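Local coordinates for protein amine Dehydrogenase (Pseudomonas putida, PDB 1JMX) that probably oxidises primary amines as part of a three-chain quinohemoprotein complex, to which this chain contributes a seven-bladed beta-propeller next to heme c, at residues G103-A108 against D172-K177; H295-V300 against L309-T314; N316-F321 against I332-G337. All coordinates share one frame; numbering follows the deposited sequence.

Along the chain the contacts follow in series, contact 1 closing before contact 2 opens and contact 2 before contact 3. Contact 1 lies across the centre of the chain from the other two, its centre about 31 Å from that of contact 2 and about 35 Å from that of contact 3. Contacts 2 and 3 have centres only about 9 Å apart and belong to one antiparallel four-stranded sheet, 299-302, 309-312, 317-322 and 327-333, in that order. They meet where strands 309-312 and 317-322 pair, with Leu309 O 2.8 Å from Phe321 N. Thus two contacts hold a single propeller blade together, whereas contact 1 joins two successive blades elsewhere in the ring.

Contact 1 of 3, residues G103-A108 against D172-K177; sequences GKEVYA and DVKTGK
Glu105 OE1 draws two groups to itself, one from each segment: Lys174 NZ stands 3.8 Å from it in a long salt bridge, and Tyr107 OH lies 3.1 Å from it. The lysine bends at chi2 (51°), which turns its otherwise extended chain back toward the carboxylate. The other oxygen, OE2, forms a salt bridge with Arg142, whose NH1 also makes a weak hydrogen bond to Val173 O, so one guanidinium group links both segments. Two positive side chains near this carboxylate would probably stabilise its ionised form.

Next to the polar end, Val173 lies across the Tyr107 ring at about a right angle. Its CG1 sits 4.0 Å from the ring centroid, 21° off the normal, a CH-pi contact displaced toward the CE2 rim. The second methyl, CG2, is 3.7 Å from Tyr107 OH. Leu161 touches both residues.

Val173 is presented by a tight turn: Asp172 OD2 accepts from Lys174 N at 2.9 Å in an Asx turn, and Gly176 N bonds to Asp172 O at 2.7 Å. The result is a beta-hairpin turn, linking strands 168-171 and 178-182, packed against strand 105-115 of the preceding blade, an interface between successive blades of a beta-propeller.

Contact 2 of 3, residues H295-V300 against L309-T314; sequences HTYYCV and LYLGGT
Leu311 packs its CB over one face of the Tyr297 ring, 4.0 Å from the centroid and 26° off the normal, a CH-pi contact offset toward the CD2 side. His295 CE1 lies over the opposite face, so the tyrosine is held flat between a leucine and an imidazole. With its CG anti to the carbonyl carbon (chi1 -60°), Leu311 puts CD1 toward the CD1 and CG atoms of the Tyr297 ring and CD2 toward Val300 CG1, 3.7 Å away. Leu309 adds its CD2 at 3.9 Å from Val300 CB, completing an apolar cluster along one side of the strand pair.

Outward from this cluster the backbones pair. Gly312 N bonds to Cys299 O at 2.9 Å. Gly312 O in turn accepts from both Cys299 N and Tyr298 N, each at 3.2 Å; two successive residues facing one is a classic beta bulge. At Gly313 a beta carbon would collide with Tyr298 CB, consistent with a glycine at this position, whose positive phi (80°) points the same way.

At the polar edge, Thr314 OG1 stands over the centre of the Tyr298 ring, 3.8 Å above its plane. Thr296 O receives His295 ND1 at 2.8 Å. Thr314 OG1 lies 3.1 Å from the same Thr296 O and is also hydrogen-bonded to the backbone of another protein chain. That chain closes this end, an acidic side chain of it bonding Tyr298 OH.

Cys299 and Val300 begin strand 299-302, which pairs with 309-312; the latter pairs in turn with 317-322, while Tyr297 and Val300 touch Val273 on strand 269-274 of the preceding blade.

Contact 3 of 3, residues N316-F321 against I332-G337; sequences NDLAVF and IKLPGG
Asn316 meets the facing segment through both ends of its amide and through its backbone carbonyl. OD1 accepts from Lys333 NZ at 3.2 Å, the donor tilted from the carbonyl plane, and ND2 donates a hydrogen bond to Gly336 O at 3.3 Å. Its backbone O takes Leu334 N at 2.8 Å. The amide reaches both partners because CG sits between the backbone N and the carbonyl carbon (chi1 65°). Lys333 folds over at chi2 and chi3 to bring NZ back to Asn316 OD1. With an alanine here, Lys333 NZ and Gly336 O would probably lose these mates and the lysine chain be freer to swing.

Behind this, Leu318 and Ile332 form a hydrogen-bonded antiparallel pair, Leu318 N to Ile332 O and Ile332 N to Leu318 O, both 2.8 Å. On their face Leu318 CD2 presses on Leu334 CG at 3.4 Å, tighter than usual for carbons. Asp317 OD1 stays 4.3 Å from Lys333 NZ, beyond a salt bridge; hydrogen bonds from OD1 to His295 NE2 and OD2 to Tyr297 OH position the carboxylate.

Strand 317-322 lies between 309-312 and the outermost strand 327-333, and Leu318 and Leu334 both touch Val16 on strand 12-18 of the adjoining sheet.

Contact 1 of 3, residues G103-A108 against D172-K177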
loop_
_atom_site.group_PDB
_atom_site.type_symbol
_atom_site.label_atom_id
_atom_site.label_comp_id
_atom_site.label_asym_id
_atom_site.label_seq_id
_atom_site.Cartn_x
_atom_site.Cartn_y
_atom_site.Cartn_z
ATOM N N GLY B 103 16.798 -23.820 30.311
ATOM C CA GLY B 103 16.415 -24.460 29.061
ATOM C C GLY B 103 15.359 -25.549 29.150
ATOM O O GLY B 103 15.249 -26.371 28.244
ATOM N N LYS B 104 14.568 -25.541 30.222
ATOM C CA LYS B 104 13.532 -26.549 30.430
ATOM C C LYS B 104 12.144 -26.156 29.949
ATOM O O LYS B 104 11.280 -27.011 29.785
ATOM C CB LYS B 104 13.497 -26.973 31.903
ATOM C CG LYS B 104 14.697 -27.843 32.305
ATOM C CD LYS B 104 14.890 -27.901 33.822
ATOM C CE LYS B 104 13.641 -28.412 34.523
ATOM N NZ LYS B 104 13.709 -28.188 35.993
ATOM N N GLU B 105 11.911 -24.866 29.752
ATOM C CA GLU B 105 10.616 -24.403 29.269
ATOM C C GLU B 105 10.800 -23.360 28.182
ATOM O O GLU B 105 11.836 -22.701 28.105
ATOM C CB GLU B 105 9.786 -23.766 30.382
ATOM C CG GLU B 105 9.731 -24.532 31.667
ATOM C CD GLU B 105 8.633 -24.039 32.581
ATOM O OE1 GLU B 105 8.644 -22.849 32.982
ATOM O OE2 GLU B 105 7.745 -24.859 32.884
ATOM N N VAL B 106 9.776 -23.230 27.348
ATOM C CA VAL B 106 9.746 -22.255 26.271
ATOM C C VAL B 106 8.421 -21.513 26.447
ATOM O O VAL B 106 7.382 -22.127 26.679
ATOM C CB VAL B 106 9.806 -22.922 24.859
ATOM C CG1 VAL B 106 9.665 -21.866 23.762
ATOM C CG2 VAL B 106 11.123 -23.672 24.677
ATOM N N TYR B 107 8.487 -20.189 26.410
ATOM C CA TYR B 107 7.312 -19.352 26.563
ATOM C C TYR B 107 6.985 -18.715 25.215
ATOM O O TYR B 107 7.866 -18.467 24.403
ATOM C CB TYR B 107 7.573 -18.267 27.610
ATOM C CG TYR B 107 8.301 -18.773 28.832
ATOM C CD1 TYR B 107 9.669 -18.543 28.997
ATOM C CD2 TYR B 107 7.638 -19.537 29.794
ATOM C CE1 TYR B 107 10.356 -19.068 30.078
ATOM C CE2 TYR B 107 8.315 -20.061 30.879
ATOM C CZ TYR B 107 9.674 -19.829 31.013
ATOM O OH TYR B 107 10.347 -20.386 32.071
ATOM N N ALA B 108 5.707 -18.471 24.977
ATOM C CA ALA B 108 5.282 -17.863 23.732
ATOM C C ALA B 108 3.948 -17.184 23.944
ATOM O O ALA B 108 3.048 -17.777 24.531
ATOM C CB ALA B 108 5.155 -18.928 22.652
ATOM N N ASP B 172 6.192 -13.087 36.218
ATOM C CA ASP B 172 6.453 -14.299 36.977
ATOM C C ASP B 172 5.815 -15.416 36.154
ATOM O O ASP B 172 4.600 -15.440 35.993
ATOM C CB ASP B 172 5.763 -14.209 38.337
ATOM C CG ASP B 172 6.123 -15.357 39.261
ATOM O OD1 ASP B 172 6.202 -15.126 40.483
ATOM O OD2 ASP B 172 6.323 -16.490 38.791
ATOM N N VAL B 173 6.628 -16.347 35.659
ATOM C CA VAL B 173 6.116 -17.444 34.841
ATOM C C VAL B 173 5.383 -18.548 35.602
ATOM O O VAL B 173 4.851 -19.464 34.986
ATOM C CB VAL B 173 7.213 -18.058 33.913
ATOM C CG1 VAL B 173 7.794 -16.999 33.015
ATOM C CG2 VAL B 173 8.308 -18.718 34.710
ATOM N N LYS B 174 5.350 -18.458 36.932
ATOM C CA LYS B 174 4.654 -19.452 37.764
ATOM C C LYS B 174 3.244 -18.977 38.102
ATOM O O LYS B 174 2.283 -19.747 38.017
ATOM C CB LYS B 174 5.424 -19.727 39.063
ATOM C CG LYS B 174 6.555 -20.738 38.938
ATOM C CD LYS B 174 7.481 -20.373 37.780
ATOM C CE LYS B 174 8.614 -21.361 37.578
ATOM N NZ LYS B 174 9.341 -21.069 36.295
ATOM N N THR B 175 3.129 -17.701 38.461
ATOM C CA THR B 175 1.848 -17.104 38.827
ATOM C C THR B 175 1.226 -16.317 37.673
ATOM O O THR B 175 0.015 -16.061 37.654
ATOM C CB THR B 175 2.006 -16.136 40.017
ATOM O OG1 THR B 175 2.742 -14.977 39.598
ATOM C CG2 THR B 175 2.753 -16.818 41.183
ATOM N N GLY B 176 2.073 -15.903 36.735
ATOM C CA GLY B 176 1.603 -15.133 35.603
ATOM C C GLY B 176 1.360 -13.675 35.935
ATOM O O GLY B 176 0.891 -12.917 35.079
ATOM N N LYS B 177 1.629 -13.276 37.177
ATOM C CA LYS B 177 1.430 -11.882 37.547
ATOM C C LYS B 177 2.610 -11.091 37.021
ATOM O O LYS B 177 3.733 -11.584 36.980
ATOM C CB LYS B 177 1.300 -11.687 39.058
ATOM C CG LYS B 177 1.156 -10.196 39.422
ATOM C CD LYS B 177 1.336 -9.898 40.920
ATOM C CE LYS B 177 2.221 -8.658 41.150
ATOM N NZ LYS B 177 3.654 -8.931 40.802
#

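Contact 2 of 3, residues H295-V300 against L309-T314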
loop_
_atom_site.group_PDB
_atom_site.type_symbol
_atom_site.label_atom_id
_atom_site.label_comp_id
_atom_site.label_asym_id
_atom_site.label_seq_id
_atom_site.Cartn_x
_atom_site.Cartn_y
_atom_site.Cartn_z
ATOM N N HIS B 295 23.728 -2.480 0.066
ATOM C CA HIS B 295 22.270 -2.524 0.031
ATOM C C HIS B 295 21.760 -2.425 1.465
ATOM O O HIS B 295 22.554 -2.363 2.407
ATOM C CB HIS B 295 21.744 -3.796 -0.669
ATOM C CG HIS B 295 22.178 -5.081 -0.029
ATOM N ND1 HIS B 295 21.563 -5.603 1.089
ATOM C CD2 HIS B 295 23.147 -5.965 -0.368
ATOM C CE1 HIS B 295 22.129 -6.750 1.409
ATOM N NE2 HIS B 295 23.094 -6.992 0.542
ATOM N N THR B 296 20.443 -2.359 1.628
ATOM C CA THR B 296 19.852 -2.267 2.957
ATOM C C THR B 296 20.123 -3.533 3.754
ATOM O O THR B 296 20.097 -4.636 3.209
ATOM C CB THR B 296 18.326 -2.057 2.879
ATOM O OG1 THR B 296 18.059 -0.833 2.205
ATOM C CG2 THR B 296 17.705 -1.983 4.257
ATOM N N TYR B 297 20.467 -3.348 5.024
ATOM C CA TYR B 297 20.698 -4.450 5.949
ATOM C C TYR B 297 19.813 -4.141 7.156
ATOM O O TYR B 297 19.606 -2.975 7.490
ATOM C CB TYR B 297 22.168 -4.536 6.369
ATOM C CG TYR B 297 23.094 -5.123 5.324
ATOM C CD1 TYR B 297 23.834 -4.295 4.480
ATOM C CD2 TYR B 297 23.247 -6.505 5.189
ATOM C CE1 TYR B 297 24.700 -4.823 3.528
ATOM C CE2 TYR B 297 24.113 -7.045 4.244
ATOM C CZ TYR B 297 24.834 -6.196 3.412
ATOM O OH TYR B 297 25.662 -6.716 2.440
ATOM N N TYR B 298 19.254 -5.171 7.780
ATOM C CA TYR B 298 18.367 -4.974 8.926
ATOM C C TYR B 298 19.002 -5.109 10.300
ATOM O O TYR B 298 18.809 -4.269 11.179
ATOM C CB TYR B 298 17.253 -6.018 8.930
ATOM C CG TYR B 298 16.180 -5.923 7.880
ATOM C CD1 TYR B 298 15.829 -4.706 7.290
ATOM C CD2 TYR B 298 15.450 -7.059 7.532
ATOM C CE1 TYR B 298 14.760 -4.632 6.382
ATOM C CE2 TYR B 298 14.400 -6.996 6.643
ATOM C CZ TYR B 298 14.051 -5.791 6.070
ATOM O OH TYR B 298 12.985 -5.764 5.204
ATOM N N CYS B 299 19.731 -6.204 10.471
ATOM C CA CYS B 299 20.281 -6.575 11.758
ATOM C C CYS B 299 21.789 -6.637 11.988
ATOM O O CYS B 299 22.511 -7.330 11.273
ATOM C CB CYS B 299 19.655 -7.923 12.114
ATOM S SG CYS B 299 19.742 -8.397 13.814
ATOM N N VAL B 300 22.243 -5.957 13.039
ATOM C CA VAL B 300 23.654 -5.971 13.409
ATOM C C VAL B 300 23.912 -7.147 14.347
ATOM O O VAL B 300 23.003 -7.624 15.029
ATOM C CB VAL B 300 24.127 -4.668 14.143
ATOM C CG1 VAL B 300 24.224 -3.504 13.178
ATOM C CG2 VAL B 300 23.217 -4.327 15.307
ATOM N N LEU B 309 31.803 -7.003 13.093
ATOM C CA LEU B 309 30.434 -6.526 13.097
ATOM C C LEU B 309 29.810 -7.146 11.862
ATOM O O LEU B 309 30.240 -6.883 10.738
ATOM C CB LEU B 309 30.398 -5.000 12.968
ATOM C CG LEU B 309 29.252 -4.183 13.579
ATOM C CD1 LEU B 309 29.308 -2.767 13.030
ATOM C CD2 LEU B 309 27.912 -4.798 13.284
ATOM N N TYR B 310 28.852 -8.030 12.077
ATOM C CA TYR B 310 28.162 -8.677 10.980
ATOM C C TYR B 310 26.861 -7.946 10.700
ATOM O O TYR B 310 26.223 -7.427 11.612
ATOM C CB TYR B 310 27.857 -10.140 11.321
ATOM C CG TYR B 310 29.080 -11.013 11.504
ATOM C CD1 TYR B 310 29.688 -11.137 12.756
ATOM C CD2 TYR B 310 29.629 -11.712 10.431
ATOM C CE1 TYR B 310 30.808 -11.933 12.934
ATOM C CE2 TYR B 310 30.749 -12.511 10.598
ATOM C CZ TYR B 310 31.336 -12.617 11.856
ATOM O OH TYR B 310 32.445 -13.409 12.040
ATOM N N LEU B 311 26.496 -7.880 9.426
ATOM C CA LEU B 311 25.252 -7.249 9.012
ATOM C C LEU B 311 24.436 -8.325 8.299
ATOM O O LEU B 311 24.881 -8.886 7.304
ATOM C CB LEU B 311 25.514 -6.063 8.082
ATOM C CG LEU B 311 26.360 -4.901 8.617
ATOM C CD1 LEU B 311 26.280 -3.750 7.623
ATOM C CD2 LEU B 311 25.871 -4.440 9.981
ATOM N N GLY B 312 23.262 -8.630 8.840
ATOM C CA GLY B 312 22.415 -9.653 8.257
ATOM C C GLY B 312 21.020 -9.184 7.923
ATOM O O GLY B 312 20.728 -7.997 7.981
ATOM N N GLY B 313 20.139 -10.137 7.631
ATOM C CA GLY B 313 18.776 -9.819 7.247
ATOM C C GLY B 313 18.780 -9.416 5.784
ATOM O O GLY B 313 19.840 -9.395 5.158
ATOM N N THR B 314 17.607 -9.160 5.214
ATOM C CA THR B 314 17.517 -8.721 3.818
ATOM C C THR B 314 17.768 -9.827 2.762
ATOM O O THR B 314 16.950 -10.740 2.632
ATOM C CB THR B 314 18.399 -7.433 3.633
ATOM O OG1 THR B 314 17.710 -6.311 4.204
ATOM C CG2 THR B 314 18.718 -7.137 2.195
#

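Contact 3 of 3, residues N316-F321 against I332-G337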
loop_
_atom_site.group_PDB
_atom_site.type_symbol
_atom_site.label_atom_id
_atom_site.label_comp_id
_atom_site.label_asym_id
_atom_site.label_seq_id
_atom_site.Cartn_x
_atom_site.Cartn_y
_atom_site.Cartn_z
ATOM N N ASN B 316 20.731 -12.641 0.805
ATOM C CA ASN B 316 21.443 -13.829 1.262
ATOM C C ASN B 316 22.914 -13.667 1.624
ATOM O O ASN B 316 23.643 -14.656 1.635
ATOM C CB ASN B 316 21.292 -14.965 0.243
ATOM C CG ASN B 316 21.937 -14.647 -1.075
ATOM O OD1 ASN B 316 22.367 -13.523 -1.310
ATOM N ND2 ASN B 316 22.007 -15.635 -1.952
ATOM N N ASP B 317 23.363 -12.448 1.915
ATOM C CA ASP B 317 24.762 -12.260 2.289
ATOM C C ASP B 317 24.994 -11.497 3.591
ATOM O O ASP B 317 24.244 -10.578 3.936
ATOM C CB ASP B 317 25.563 -11.598 1.148
ATOM C CG ASP B 317 25.205 -10.129 0.939
ATOM O OD1 ASP B 317 24.200 -9.853 0.261
ATOM O OD2 ASP B 317 25.932 -9.249 1.439
ATOM N N LEU B 318 26.002 -11.939 4.340
ATOM C CA LEU B 318 26.404 -11.277 5.574
ATOM C C LEU B 318 27.557 -10.346 5.216
ATOM O O LEU B 318 28.485 -10.742 4.513
ATOM C CB LEU B 318 26.948 -12.269 6.614
ATOM C CG LEU B 318 26.148 -13.359 7.326
ATOM C CD1 LEU B 318 24.917 -12.776 7.983
ATOM C CD2 LEU B 318 25.794 -14.433 6.344
ATOM N N ALA B 319 27.485 -9.101 5.658
ATOM C CA ALA B 319 28.580 -8.182 5.412
ATOM C C ALA B 319 29.406 -8.247 6.691
ATOM O O ALA B 319 28.847 -8.302 7.785
ATOM C CB ALA B 319 28.063 -6.764 5.178
ATOM N N VAL B 320 30.724 -8.347 6.562
ATOM C CA VAL B 320 31.589 -8.393 7.736
ATOM C C VAL B 320 32.343 -7.075 7.761
ATOM O O VAL B 320 33.003 -6.717 6.794
ATOM C CB VAL B 320 32.599 -9.563 7.702
ATOM C CG1 VAL B 320 33.380 -9.607 9.007
ATOM C CG2 VAL B 320 31.878 -10.880 7.486
ATOM N N PHE B 321 32.209 -6.353 8.867
ATOM C CA PHE B 321 32.846 -5.064 9.046
ATOM C C PHE B 321 33.860 -5.034 10.171
ATOM O O PHE B 321 33.794 -5.818 11.120
ATOM C CB PHE B 321 31.797 -3.996 9.362
ATOM C CG PHE B 321 31.181 -3.370 8.156
ATOM C CD1 PHE B 321 30.297 -4.084 7.357
ATOM C CD2 PHE B 321 31.475 -2.048 7.822
ATOM C CE1 PHE B 321 29.714 -3.490 6.240
ATOM C CE2 PHE B 321 30.895 -1.444 6.703
ATOM C CZ PHE B 321 30.015 -2.165 5.915
ATOM N N ILE B 332 29.917 -12.919 3.388
ATOM C CA ILE B 332 29.683 -14.348 3.497
ATOM C C ILE B 332 28.415 -14.582 2.686
ATOM O O ILE B 332 27.361 -14.030 3.001
ATOM C CB ILE B 332 29.445 -14.776 4.972
ATOM C CG1 ILE B 332 30.692 -14.487 5.815
ATOM C CG2 ILE B 332 29.073 -16.263 5.048
ATOM C CD1 ILE B 332 30.490 -14.709 7.289
ATOM N N LYS B 333 28.543 -15.323 1.593
ATOM C CA LYS B 333 27.395 -15.629 0.747
ATOM C C LYS B 333 26.742 -16.905 1.277
ATOM O O LYS B 333 27.390 -17.947 1.365
ATOM C CB LYS B 333 27.842 -15.803 -0.711
ATOM C CG LYS B 333 26.751 -16.245 -1.695
ATOM C CD LYS B 333 25.668 -15.193 -1.890
ATOM C CE LYS B 333 26.223 -13.889 -2.481
ATOM N NZ LYS B 333 25.154 -12.852 -2.681
ATOM N N LEU B 334 25.484 -16.796 1.691
ATOM C CA LEU B 334 24.740 -17.936 2.222
ATOM C C LEU B 334 24.000 -18.715 1.139
ATOM O O LEU B 334 23.485 -18.135 0.180
ATOM C CB LEU B 334 23.703 -17.461 3.232
ATOM C CG LEU B 334 24.156 -16.713 4.473
ATOM C CD1 LEU B 334 22.929 -16.235 5.222
ATOM C CD2 LEU B 334 25.004 -17.625 5.327
ATOM N N PRO B 335 23.958 -20.050 1.265
ATOM C CA PRO B 335 23.248 -20.860 0.273
ATOM C C PRO B 335 21.746 -20.533 0.361
ATOM O O PRO B 335 21.228 -20.287 1.452
ATOM C CB PRO B 335 23.527 -22.293 0.742
ATOM C CG PRO B 335 24.870 -22.185 1.365
ATOM C CD PRO B 335 24.761 -20.901 2.160
ATOM N N GLY B 336 21.065 -20.501 -0.781
ATOM C CA GLY B 336 19.641 -20.211 -0.785
ATOM C C GLY B 336 19.268 -18.775 -1.109
ATOM O O GLY B 336 19.873 -18.152 -1.972
ATOM N N GLY B 337 18.278 -18.241 -0.401
ATOM C CA GLY B 337 17.842 -16.884 -0.666
ATOM C C GLY B 337 17.853 -15.886 0.479
ATOM O O GLY B 337 18.743 -15.885 1.327
#